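Local atomic coordinates of hypothetical protein SA0798 (Staphylococcus aureus subsp. aureus N315, PDB entry 1XG8), a protein that is of unknown function but has a thioredoxin-like fold with a paired-cysteine motif, which hints at, without establishing, a thiol-disulfide role. Residues I83-E88 with T101-Q106; A20-A25 with E77-L82. All coordinates share one frame; numbering follows the deposited sequence.

How the contacts relate
Contact 2 precedes contact 1 along the chain, and the two adjoin between Leu82 and Ile83, so one segment of each belongs to a continuous run through strand 82-85. Their centres are 19 Å apart, on opposite sides of the chain's centre. Contact 2 lies at the strand's entry, where the loop carrying cis-Pro81 faces the Cys-X-X-Cys loop between strand 8-14 and helix 28-42. Contact 1 lies at its exit, where the hairpin into strand 88-92 meets helix 97-110. A single inner strand of the four-stranded mixed sheet thus links the end that carries the Cys-X-X-Cys sequence of this thioredoxin-like protein to the packing of its last helix.

Contact 1 (I83-E88 with T101-Q106); sequences ITMNDE and TRFIDQ
Met85 and Phe103 share a first torsion near 180° (179° in Met85), which swings CG away from the backbone N and sends the two side chains toward each other from strand and helix. Met85 stays extended through chi2 and bends only at chi3 (75°), a turn that carries its methyl CE to the rim of the aromatic ring. There CE lies in the ring plane, 3.2 Å from Phe103 CE2; for two carbons this is very close, and the exact spacing is doubtful. The same methyl rests 4.0 Å from CG1 of Ile104, whose side chain runs at about a right angle to that of Met85.

This is the closing beta-beta-alpha unit of a thioredoxin-like fold: strands 82-85 and 88-92 form a hairpin, and helix 97-110 packs back against it. A type I' turn from Met85 to Glu88 makes the hairpin tight, its ends paired by Met85 N to Glu88 O (3.1 Å) and Glu88 N to Met85 O (3.2 Å).

Glu88 also approaches the ring at its edge, with OE1 3.5 Å from Phe103 CZ and the carboxylate plane turned 81° from the ring. Such an approach sets a negative oxygen near the ring hydrogens, which is probably mildly favourable. The stronger partner of OE1 is Lys107, one helical turn beyond Phe103, through a salt bridge. On the inner side, Ile104 continues onto Leu39 of helix 28-42.

Contact 2 (A20-A25 with E77-L82); sequences ASCVNA and ELFYPL
Ser21 lays its CB squarely over one face of the Phe79 ring, 3.6 Å from the ring centroid and only 12° off the normal, a CH-pi contact made by a methylene rather than by the hydroxyl. CB sits so near the middle that all six ring carbons lie at similar distances from it. OG is displaced toward one side of the ring, 3.8 Å from Phe79 CE2.

Cys22 meets the same residue nearer its backbone, at CB. Its SG lies 4.0 Å from Phe79 CB and 5.1 Å from the ring centroid, where it makes an oblique sulfur-aromatic contact, 55° off the normal. A chi1 of 31° holds the sulfur between the backbone N and the carbonyl carbon, well short of a staggered position, and directs it at the facing loop.

The two loops bring together two features familiar from thioredoxins: a Cys-X-X-Cys sequence and a cis-proline. Ser21 and Cys22 end the sequence, which starts at Cys19, and opposite it the peptide bond before Pro81 is cis. Tyr80 O, the carbonyl of that cis peptide, lies 3.8 Å from Cys22 SG, a van der Waals approach with no hydrogen bond. In thioredoxins the residue before the cis-proline lies beside the redox cysteines and helps to bind substrate; a comparable site here is possible but inferred.

Other residues complete the surroundings. Tyr80 points its CB away from the cysteine loop, yet its side chain touches Cys19, and its OH bonds to Val17 O. The backbone N of Phe79 is hydrogen-bonded to Asp92, while Tyr94 packs against Cys22.

Contact 1 (I83-E88 with T101-Q106)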
ATOM      1  N   ILE A  83       0.510  -2.378   1.732  1.00 15.62           N
ATOM      2  CA  ILE A  83       0.348  -1.035   1.209  1.00 14.99           C
ATOM      3  C   ILE A  83       1.178  -0.052   2.015  1.00 15.29           C
ATOM      4  O   ILE A  83       1.178  -0.101   3.246  1.00 14.49           O
ATOM      5  CB  ILE A  83      -1.130  -0.563   1.285  1.00 15.73           C
ATOM      6  CG1 ILE A  83      -2.033  -1.517   0.503  1.00 15.47           C
ATOM      7  CG2 ILE A  83      -1.248   0.851   0.730  1.00 13.93           C
ATOM      8  CD1 ILE A  83      -3.440  -1.005   0.265  1.00 12.63           C
ATOM      9  N   THR A  84       1.910   0.818   1.326  1.00 14.85           N
ATOM     10  CA  THR A  84       2.683   1.852   2.010  1.00 16.17           C
ATOM     11  C   THR A  84       2.474   3.150   1.252  1.00 16.84           C
ATOM     12  O   THR A  84       2.290   3.141   0.036  1.00 17.92           O
ATOM     13  CB  THR A  84       4.215   1.570   2.066  1.00 15.17           C
ATOM     14  OG1 THR A  84       4.747   1.543   0.744  1.00 17.21           O
ATOM     15  CG2 THR A  84       4.509   0.259   2.777  1.00 15.61           C
ATOM     16  N   MET A  85       2.460   4.263   1.975  1.00 18.64           N
ATOM     17  CA  MET A  85       2.297   5.577   1.353  1.00 19.87           C
ATOM     18  C   MET A  85       3.422   6.459   1.860  1.00 20.47           C
ATOM     19  O   MET A  85       3.509   6.746   3.054  1.00 18.60           O
ATOM     20  CB  MET A  85       0.952   6.209   1.701  1.00 20.39           C
ATOM     21  CG  MET A  85       0.784   7.599   1.082  1.00 24.43           C
ATOM     22  SD  MET A  85      -0.847   8.333   1.330  1.00 26.18           S
ATOM     23  CE  MET A  85      -0.748   8.801   3.037  1.00 27.24           C
ATOM     24  N   ASN A  86       4.288   6.865   0.939  1.00 21.30           N
ATOM     25  CA  ASN A  86       5.437   7.685   1.279  1.00 23.04           C
ATOM     26  C   ASN A  86       6.350   6.890   2.208  1.00 23.31           C
ATOM     27  O   ASN A  86       6.932   7.431   3.150  1.00 21.35           O
ATOM     28  CB  ASN A  86       4.972   8.993   1.926  1.00 24.97           C
ATOM     29  CG  ASN A  86       4.292   9.923   0.925  1.00 27.06           C
ATOM     30  OD1 ASN A  86       3.432  10.726   1.291  1.00 27.67           O
ATOM     31  ND2 ASN A  86       4.688   9.823  -0.343  1.00 23.77           N
ATOM     32  N   ASP A  87       6.457   5.590   1.922  1.00 24.22           N
ATOM     33  CA  ASP A  87       7.292   4.662   2.687  1.00 26.51           C
ATOM     34  C   ASP A  87       6.826   4.351   4.096  1.00 25.98           C
ATOM     35  O   ASP A  87       7.567   3.753   4.872  1.00 26.17           O
ATOM     36  CB  ASP A  87       8.733   5.163   2.753  1.00 28.18           C
ATOM     37  CG  ASP A  87       9.476   4.956   1.458  1.00 31.72           C
ATOM     38  OD1 ASP A  87       9.574   3.792   1.010  1.00 35.82           O
ATOM     39  OD2 ASP A  87       9.963   5.954   0.887  1.00 33.35           O
ATOM     40  N   GLU A  88       5.608   4.755   4.435  1.00 25.45           N
ATOM     41  CA  GLU A  88       5.076   4.487   5.762  1.00 26.35           C
ATOM     42  C   GLU A  88       4.106   3.308   5.685  1.00 25.89           C
ATOM     43  O   GLU A  88       3.334   3.202   4.729  1.00 25.10           O
ATOM     44  CB  GLU A  88       4.343   5.718   6.295  1.00 28.62           C
ATOM     45  CG  GLU A  88       5.172   6.988   6.295  1.00 32.83           C
ATOM     46  CD  GLU A  88       4.378   8.196   6.755  1.00 35.87           C
ATOM     47  OE1 GLU A  88       3.333   8.509   6.136  1.00 37.62           O
ATOM     48  OE2 GLU A  88       4.803   8.836   7.740  1.00 39.06           O
ATOM     49  N   THR A 101      -8.469   4.991   4.362  1.00 21.89           N
ATOM     50  CA  THR A 101      -9.015   6.333   4.535  1.00 20.96           C
ATOM     51  C   THR A 101      -8.625   7.003   5.847  1.00 20.19           C
ATOM     52  O   THR A 101      -8.257   8.182   5.865  1.00 19.88           O
ATOM     53  CB  THR A 101     -10.563   6.344   4.389  1.00 20.75           C
ATOM     54  OG1 THR A 101     -11.155   5.449   5.339  1.00 20.76           O
ATOM     55  CG2 THR A 101     -10.954   5.938   2.975  1.00 20.22           C
ATOM     56  N   ARG A 102      -8.692   6.264   6.944  1.00 18.30           N
ATOM     57  CA  ARG A 102      -8.334   6.853   8.219  1.00 18.94           C
ATOM     58  C   ARG A 102      -6.869   7.258   8.272  1.00 18.35           C
ATOM     59  O   ARG A 102      -6.509   8.195   8.974  1.00 18.81           O
ATOM     60  CB  ARG A 102      -8.678   5.895   9.360  1.00 19.81           C
ATOM     61  CG  ARG A 102     -10.175   5.762   9.579  1.00 20.12           C
ATOM     62  CD  ARG A 102     -10.515   4.818  10.710  1.00 22.90           C
ATOM     63  NE  ARG A 102     -11.962   4.703  10.874  1.00 27.16           N
ATOM     64  CZ  ARG A 102     -12.562   3.970  11.808  1.00 29.88           C
ATOM     65  NH1 ARG A 102     -11.843   3.272  12.678  1.00 32.15           N
ATOM     66  NH2 ARG A 102     -13.888   3.940  11.880  1.00 30.53           N
ATOM     67  N   PHE A 103      -6.022   6.555   7.533  1.00 19.38           N
ATOM     68  CA  PHE A 103      -4.598   6.879   7.505  1.00 18.44           C
ATOM     69  C   PHE A 103      -4.405   8.236   6.817  1.00 17.62           C
ATOM     70  O   PHE A 103      -3.650   9.079   7.287  1.00 16.87           O
ATOM     71  CB  PHE A 103      -3.814   5.804   6.749  1.00 19.55           C
ATOM     72  CG  PHE A 103      -2.326   6.043   6.719  1.00 20.48           C
ATOM     73  CD1 PHE A 103      -1.520   5.620   7.770  1.00 20.65           C
ATOM     74  CD2 PHE A 103      -1.731   6.709   5.643  1.00 20.74           C
ATOM     75  CE1 PHE A 103      -0.134   5.853   7.755  1.00 20.56           C
ATOM     76  CE2 PHE A 103      -0.346   6.950   5.617  1.00 20.86           C
ATOM     77  CZ  PHE A 103       0.454   6.519   6.677  1.00 20.47           C
ATOM     78  N   ILE A 104      -5.094   8.443   5.701  1.00 18.35           N
ATOM     79  CA  ILE A 104      -4.996   9.700   4.970  1.00 18.52           C
ATOM     80  C   ILE A 104      -5.735  10.813   5.711  1.00 20.85           C
ATOM     81  O   ILE A 104      -5.182  11.900   5.921  1.00 21.87           O
ATOM     82  CB  ILE A 104      -5.574   9.559   3.547  1.00 17.60           C
ATOM     83  CG1 ILE A 104      -4.694   8.618   2.730  1.00 15.68           C
ATOM     84  CG2 ILE A 104      -5.656  10.925   2.863  1.00 15.75           C
ATOM     85  CD1 ILE A 104      -5.250   8.330   1.364  1.00 19.31           C
ATOM     86  N   ASP A 105      -6.978  10.542   6.110  1.00 21.56           N
ATOM     87  CA  ASP A 105      -7.781  11.525   6.842  1.00 22.89           C
ATOM     88  C   ASP A 105      -7.033  12.068   8.045  1.00 23.36           C
ATOM     89  O   ASP A 105      -7.045  13.271   8.308  1.00 23.38           O
ATOM     90  CB  ASP A 105      -9.089  10.903   7.317  1.00 22.78           C
ATOM     91  CG  ASP A 105     -10.036  10.622   6.182  1.00 25.37           C
ATOM     92  OD1 ASP A 105      -9.742  11.044   5.036  1.00 26.38           O
ATOM     93  OD2 ASP A 105     -11.082   9.986   6.433  1.00 27.40           O
ATOM     94  N   GLN A 106      -6.387  11.170   8.776  1.00 22.98           N
ATOM     95  CA  GLN A 106      -5.626  11.550   9.949  1.00 24.55           C
ATOM     96  C   GLN A 106      -4.587  12.597   9.569  1.00 24.91           C
ATOM     97  O   GLN A 106      -4.371  13.550  10.316  1.00 25.59           O
ATOM     98  CB  GLN A 106      -4.946  10.320  10.554  1.00 27.76           C
ATOM     99  CG  GLN A 106      -4.190  10.587  11.839  1.00 31.65           C
ATOM    100  CD  GLN A 106      -2.971  11.461  11.628  1.00 35.12           C
ATOM    101  OE1 GLN A 106      -2.209  11.266  10.674  1.00 38.36           O
ATOM    102  NE2 GLN A 106      -2.769  12.424  12.521  1.00 35.77           N
TER

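Contact 2 (A20-A25 with E77-L82)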
ATOM      1  N   ALA A  20      -0.094 -17.237   1.874  1.00 30.91           N
ATOM      2  CA  ALA A  20      -0.597 -18.340   2.689  1.00 31.17           C
ATOM      3  C   ALA A  20      -1.419 -17.926   3.898  1.00 31.55           C
ATOM      4  O   ALA A  20      -2.442 -18.543   4.189  1.00 32.30           O
ATOM      5  CB  ALA A  20       0.559 -19.202   3.140  1.00 32.30           C
ATOM      6  N   SER A  21      -0.970 -16.887   4.599  1.00 31.02           N
ATOM      7  CA  SER A  21      -1.653 -16.400   5.796  1.00 31.57           C
ATOM      8  C   SER A  21      -2.994 -15.699   5.584  1.00 32.00           C
ATOM      9  O   SER A  21      -3.713 -15.424   6.546  1.00 34.48           O
ATOM     10  CB  SER A  21      -0.723 -15.480   6.581  1.00 31.92           C
ATOM     11  OG  SER A  21       0.379 -16.210   7.088  1.00 31.79           O
ATOM     12  N   CYS A  22      -3.333 -15.398   4.340  1.00 31.13           N
ATOM     13  CA  CYS A  22      -4.602 -14.762   4.045  1.00 31.09           C
ATOM     14  C   CYS A  22      -5.060 -15.243   2.691  1.00 31.71           C
ATOM     15  O   CYS A  22      -5.148 -14.488   1.722  1.00 31.61           O
ATOM     16  CB  CYS A  22      -4.479 -13.239   4.082  1.00 32.36           C
ATOM     17  SG  CYS A  22      -2.886 -12.593   3.616  1.00 33.80           S
ATOM     18  N   VAL A  23      -5.344 -16.538   2.665  1.00 33.22           N
ATOM     19  CA  VAL A  23      -5.790 -17.268   1.490  1.00 33.17           C
ATOM     20  C   VAL A  23      -7.037 -16.708   0.823  1.00 33.11           C
ATOM     21  O   VAL A  23      -7.096 -16.606  -0.398  1.00 31.93           O
ATOM     22  CB  VAL A  23      -6.069 -18.742   1.870  1.00 33.49           C
ATOM     23  CG1 VAL A  23      -6.741 -19.468   0.726  1.00 33.30           C
ATOM     24  CG2 VAL A  23      -4.768 -19.430   2.261  1.00 33.36           C
ATOM     25  N   ASN A  24      -8.034 -16.351   1.623  1.00 33.97           N
ATOM     26  CA  ASN A  24      -9.286 -15.849   1.072  1.00 36.20           C
ATOM     27  C   ASN A  24      -9.303 -14.374   0.683  1.00 37.01           C
ATOM     28  O   ASN A  24     -10.165 -13.948  -0.087  1.00 37.46           O
ATOM     29  CB  ASN A  24     -10.429 -16.122   2.054  1.00 37.71           C
ATOM     30  CG  ASN A  24     -10.629 -17.600   2.317  1.00 38.46           C
ATOM     31  OD1 ASN A  24     -10.738 -18.397   1.382  1.00 38.23           O
ATOM     32  ND2 ASN A  24     -10.687 -17.975   3.592  1.00 38.63           N
ATOM     33  N   ALA A  25      -8.356 -13.599   1.206  1.00 36.68           N
ATOM     34  CA  ALA A  25      -8.298 -12.166   0.935  1.00 35.40           C
ATOM     35  C   ALA A  25      -7.996 -11.791  -0.513  1.00 34.08           C
ATOM     36  O   ALA A  25      -7.484 -12.600  -1.289  1.00 33.23           O
ATOM     37  CB  ALA A  25      -7.281 -11.515   1.855  1.00 34.27           C
ATOM     38  N   GLU A  77       6.777 -11.720   8.819  1.00 41.49           N
ATOM     39  CA  GLU A  77       6.333 -10.753   9.817  1.00 41.54           C
ATOM     40  C   GLU A  77       5.097 -10.045   9.280  1.00 38.66           C
ATOM     41  O   GLU A  77       4.056 -10.005   9.940  1.00 39.96           O
ATOM     42  CB  GLU A  77       7.427  -9.734  10.124  1.00 44.56           C
ATOM     43  CG  GLU A  77       7.257  -9.092  11.481  1.00 48.76           C
ATOM     44  CD  GLU A  77       7.878  -7.716  11.558  1.00 51.60           C
ATOM     45  OE1 GLU A  77       9.072  -7.578  11.210  1.00 53.13           O
ATOM     46  OE2 GLU A  77       7.165  -6.773  11.973  1.00 54.06           O
ATOM     47  N   LEU A  78       5.216  -9.488   8.078  1.00 34.89           N
ATOM     48  CA  LEU A  78       4.095  -8.813   7.448  1.00 31.07           C
ATOM     49  C   LEU A  78       3.571  -9.703   6.329  1.00 28.96           C
ATOM     50  O   LEU A  78       4.292 -10.562   5.824  1.00 29.07           O
ATOM     51  CB  LEU A  78       4.522  -7.464   6.858  1.00 30.23           C
ATOM     52  CG  LEU A  78       5.052  -6.379   7.793  1.00 28.66           C
ATOM     53  CD1 LEU A  78       5.184  -5.094   6.998  1.00 28.14           C
ATOM     54  CD2 LEU A  78       4.110  -6.172   8.970  1.00 28.62           C
ATOM     55  N   PHE A  79       2.313  -9.496   5.956  1.00 27.22           N
ATOM     56  CA  PHE A  79       1.684 -10.256   4.882  1.00 25.64           C
ATOM     57  C   PHE A  79       1.610  -9.355   3.665  1.00 23.93           C
ATOM     58  O   PHE A  79       1.997  -8.186   3.710  1.00 23.17           O
ATOM     59  CB  PHE A  79       0.250 -10.660   5.255  1.00 26.53           C
ATOM     60  CG  PHE A  79       0.139 -11.432   6.543  1.00 29.66           C
ATOM     61  CD1 PHE A  79      -1.100 -11.589   7.162  1.00 31.38           C
ATOM     62  CD2 PHE A  79       1.259 -11.996   7.146  1.00 31.11           C
ATOM     63  CE1 PHE A  79      -1.220 -12.294   8.360  1.00 29.69           C
ATOM     64  CE2 PHE A  79       1.150 -12.701   8.345  1.00 32.06           C
ATOM     65  CZ  PHE A  79      -0.091 -12.849   8.950  1.00 30.26           C
ATOM     66  N   TYR A  80       1.112  -9.903   2.565  1.00 23.20           N
ATOM     67  CA  TYR A  80       0.937  -9.115   1.357  1.00 21.38           C
ATOM     68  C   TYR A  80      -0.411  -9.535   0.764  1.00 20.87           C
ATOM     69  O   TYR A  80      -0.877 -10.653   0.989  1.00 19.35           O
ATOM     70  CB  TYR A  80       2.096  -9.344   0.379  1.00 19.98           C
ATOM     71  CG  TYR A  80       2.141 -10.729  -0.205  1.00 21.31           C
ATOM     72  CD1 TYR A  80       1.331 -11.080  -1.289  1.00 20.74           C
ATOM     73  CD2 TYR A  80       2.975 -11.702   0.338  1.00 22.21           C
ATOM     74  CE1 TYR A  80       1.352 -12.359  -1.815  1.00 21.41           C
ATOM     75  CE2 TYR A  80       3.002 -12.988  -0.180  1.00 24.46           C
ATOM     76  CZ  TYR A  80       2.188 -13.307  -1.257  1.00 23.36           C
ATOM     77  OH  TYR A  80       2.221 -14.578  -1.763  1.00 27.63           O
ATOM     78  N   PRO A  81      -1.060  -8.639   0.005  1.00 21.06           N
ATOM     79  CA  PRO A  81      -0.594  -7.283  -0.316  1.00 20.45           C
ATOM     80  C   PRO A  81      -0.209  -6.410   0.871  1.00 19.44           C
ATOM     81  O   PRO A  81      -0.832  -6.468   1.924  1.00 18.00           O
ATOM     82  CB  PRO A  81      -1.773  -6.688  -1.087  1.00 21.54           C
ATOM     83  CG  PRO A  81      -2.959  -7.397  -0.483  1.00 22.29           C
ATOM     84  CD  PRO A  81      -2.456  -8.824  -0.432  1.00 21.31           C
ATOM     85  N   LEU A  82       0.842  -5.617   0.689  1.00 19.52           N
ATOM     86  CA  LEU A  82       1.284  -4.676   1.708  1.00 19.73           C
ATOM     87  C   LEU A  82       1.173  -3.305   1.052  1.00 17.92           C
ATOM     88  O   LEU A  82       1.656  -3.103  -0.064  1.00 16.68           O
ATOM     89  CB  LEU A  82       2.735  -4.936   2.126  1.00 21.70           C
ATOM     90  CG  LEU A  82       3.382  -3.878   3.040  1.00 24.03           C
ATOM     91  CD1 LEU A  82       2.776  -3.915   4.429  1.00 25.58           C
ATOM     92  CD2 LEU A  82       4.875  -4.144   3.128  1.00 26.70           C
TER